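PDB 6IWY: flagellar hook-associated protein 2 from Helicobacter pylori, which caps the tip of the growing flagellar filament, promoting polymerization of flagellin monomers there and preventing their leakage from the distal end. Local coordinates for residues Y72-K77 and T90-G95. Residues are numbered along the deposited sequence; the frame is centred on the assembly and turned at random.
Sequences YAVNIK and TDATNG
Tyr-72 lays one face of its ring against the methyl group of Thr-93, just where helix 82-92 gives way to the turn that follows it. Traced outward from CB, the tyrosine turns its CG anti to its own carbonyl carbon (chi1 -58°), which brings the ring alongside Thr-93. CG lies 4.2 Å from Thr-93 CG2, and the neighbouring CD1 comes closer to that methyl, at 3.9 Å. CE1 meets Thr-93 twice, touching both CG2 and CA. The result is a CH-pi contact, with CG2 of Thr-93 4.0 Å from the centroid of the Tyr-72 ring and 16° off its normal. The threonine splits its two branches: while CG2 meets the ring face, OG1 turns to backbone carbonyls, chiefly that of Val-97, with that of Ile-89 also near its single proton. A Schellman motif closes the helix end, with Asn-94 at positive phi and Gly-95 N bonded back to Thr-90 O at 2.9 Å. Beside the aromatic contact, Val-74 CG1 packs on Ala-92 CB at 3.8 Å, and no hydrogen bond joins the two segments. In this fragment of FliD, the C-terminal end of helix 82-92 packs against strand 70-76, an outer strand of its antiparallel sheet, while the adjacent strand 61-67 contributes Phe-65, which touches both Val-74 and Thr-93; beyond the turn the chain continues into strand 97-103 of another sheet.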
loop_
_atom_site.group_PDB
_atom_site.type_symbol
_atom_site.label_atom_id
_atom_site.label_comp_id
_atom_site.label_asym_id
_atom_site.label_seq_id
_atom_site.Cartn_x
_atom_site.Cartn_y
_atom_site.Cartn_z
ATOM N N TYR A 72 -0.315 -6.633 3.231
ATOM C CA TYR A 72 -0.942 -7.794 2.626
ATOM C C TYR A 72 -0.639 -7.834 1.138
ATOM O O TYR A 72 -0.566 -6.813 0.480
ATOM C CB TYR A 72 -2.453 -7.794 2.811
ATOM C CG TYR A 72 -2.956 -7.748 4.241
ATOM C CD1 TYR A 72 -3.317 -8.910 4.912
ATOM C CD2 TYR A 72 -3.114 -6.533 4.899
ATOM C CE1 TYR A 72 -3.793 -8.856 6.197
ATOM C CE2 TYR A 72 -3.570 -6.470 6.177
ATOM C CZ TYR A 72 -3.919 -7.622 6.818
ATOM O OH TYR A 72 -4.392 -7.544 8.105
ATOM N N ALA A 73 -0.455 -9.031 0.619
ATOM C CA ALA A 73 -0.331 -9.267 -0.801
ATOM C C ALA A 73 -1.397 -10.338 -1.171
ATOM O O ALA A 73 -1.258 -11.522 -0.820
ATOM C CB ALA A 73 1.090 -9.751 -1.121
ATOM N N VAL A 74 -2.460 -9.900 -1.828
ATOM C CA VAL A 74 -3.508 -10.768 -2.316
ATOM C C VAL A 74 -3.082 -11.249 -3.701
ATOM O O VAL A 74 -2.734 -10.445 -4.568
ATOM C CB VAL A 74 -4.837 -10.014 -2.478
ATOM C CG1 VAL A 74 -6.025 -10.966 -2.417
ATOM C CG2 VAL A 74 -4.963 -8.906 -1.425
ATOM N N ASN A 75 -3.053 -12.564 -3.899
ATOM C CA ASN A 75 -2.670 -13.118 -5.187
ATOM C C ASN A 75 -3.887 -13.091 -6.048
ATOM O O ASN A 75 -4.984 -13.346 -5.571
ATOM C CB ASN A 75 -2.206 -14.536 -5.039
ATOM C CG ASN A 75 -1.064 -14.665 -4.069
ATOM O OD1 ASN A 75 -1.129 -15.458 -3.131
ATOM N ND2 ASN A 75 -0.001 -13.905 -4.289
ATOM N N ILE A 76 -3.718 -12.763 -7.317
ATOM C CA ILE A 76 -4.837 -12.753 -8.243
ATOM C C ILE A 76 -4.443 -13.610 -9.447
ATOM O O ILE A 76 -3.321 -13.485 -9.961
ATOM C CB ILE A 76 -5.146 -11.331 -8.625
ATOM C CG1 ILE A 76 -5.451 -10.520 -7.350
ATOM C CG2 ILE A 76 -6.278 -11.302 -9.613
ATOM C CD1 ILE A 76 -6.359 -9.352 -7.556
ATOM N N LYS A 77 -5.319 -14.512 -9.876
ATOM C CA LYS A 77 -4.936 -15.449 -10.933
ATOM C C LYS A 77 -5.522 -15.004 -12.271
ATOM O O LYS A 77 -6.549 -14.367 -12.313
ATOM C CB LYS A 77 -5.381 -16.893 -10.603
ATOM C CG LYS A 77 -4.879 -17.445 -9.277
ATOM C CD LYS A 77 -3.367 -17.609 -9.283
ATOM C CE LYS A 77 -2.787 -17.852 -7.903
ATOM N NZ LYS A 77 -1.313 -17.811 -7.978
ATOM N N THR A 90 -11.189 -10.503 0.987
ATOM C CA THR A 90 -11.728 -10.962 2.263
ATOM C C THR A 90 -10.977 -12.177 2.866
ATOM O O THR A 90 -10.686 -12.221 4.087
ATOM C CB THR A 90 -13.180 -11.381 2.074
ATOM O OG1 THR A 90 -13.910 -10.294 1.462
ATOM C CG2 THR A 90 -13.799 -11.789 3.401
ATOM N N ASP A 91 -10.668 -13.156 2.016
ATOM C CA ASP A 91 -9.955 -14.370 2.464
ATOM C C ASP A 91 -8.468 -14.110 2.794
ATOM O O ASP A 91 -7.941 -14.659 3.745
ATOM C CB ASP A 91 -10.060 -15.490 1.409
ATOM C CG ASP A 91 -11.479 -16.149 1.329
ATOM O OD1 ASP A 91 -12.419 -15.902 2.159
ATOM O OD2 ASP A 91 -11.642 -16.983 0.412
ATOM N N ALA A 92 -7.783 -13.293 1.999
ATOM C CA ALA A 92 -6.409 -12.924 2.331
ATOM C C ALA A 92 -6.294 -12.308 3.735
ATOM O O ALA A 92 -5.353 -12.607 4.462
ATOM C CB ALA A 92 -5.824 -11.959 1.297
ATOM N N THR A 93 -7.255 -11.455 4.092
ATOM C CA THR A 93 -7.192 -10.637 5.301
ATOM C C THR A 93 -7.928 -11.223 6.505
ATOM O O THR A 93 -7.950 -10.604 7.568
ATOM C CB THR A 93 -7.842 -9.263 5.023
ATOM O OG1 THR A 93 -9.190 -9.466 4.557
ATOM C CG2 THR A 93 -7.040 -8.449 3.999
ATOM N N ASN A 94 -8.549 -12.397 6.352
ATOM C CA ASN A 94 -9.383 -12.991 7.424
ATOM C C ASN A 94 -10.588 -12.113 7.776
ATOM O O ASN A 94 -11.032 -12.084 8.929
ATOM C CB ASN A 94 -8.568 -13.222 8.695
ATOM C CG ASN A 94 -8.132 -14.644 8.852
ATOM O OD1 ASN A 94 -6.968 -14.980 8.584
ATOM N ND2 ASN A 94 -9.053 -15.502 9.315
ATOM N N GLY A 95 -11.111 -11.388 6.803
ATOM C CA GLY A 95 -12.269 -10.571 7.072
ATOM C C GLY A 95 -11.986 -9.210 7.714
ATOM O O GLY A 95 -12.926 -8.502 8.084
#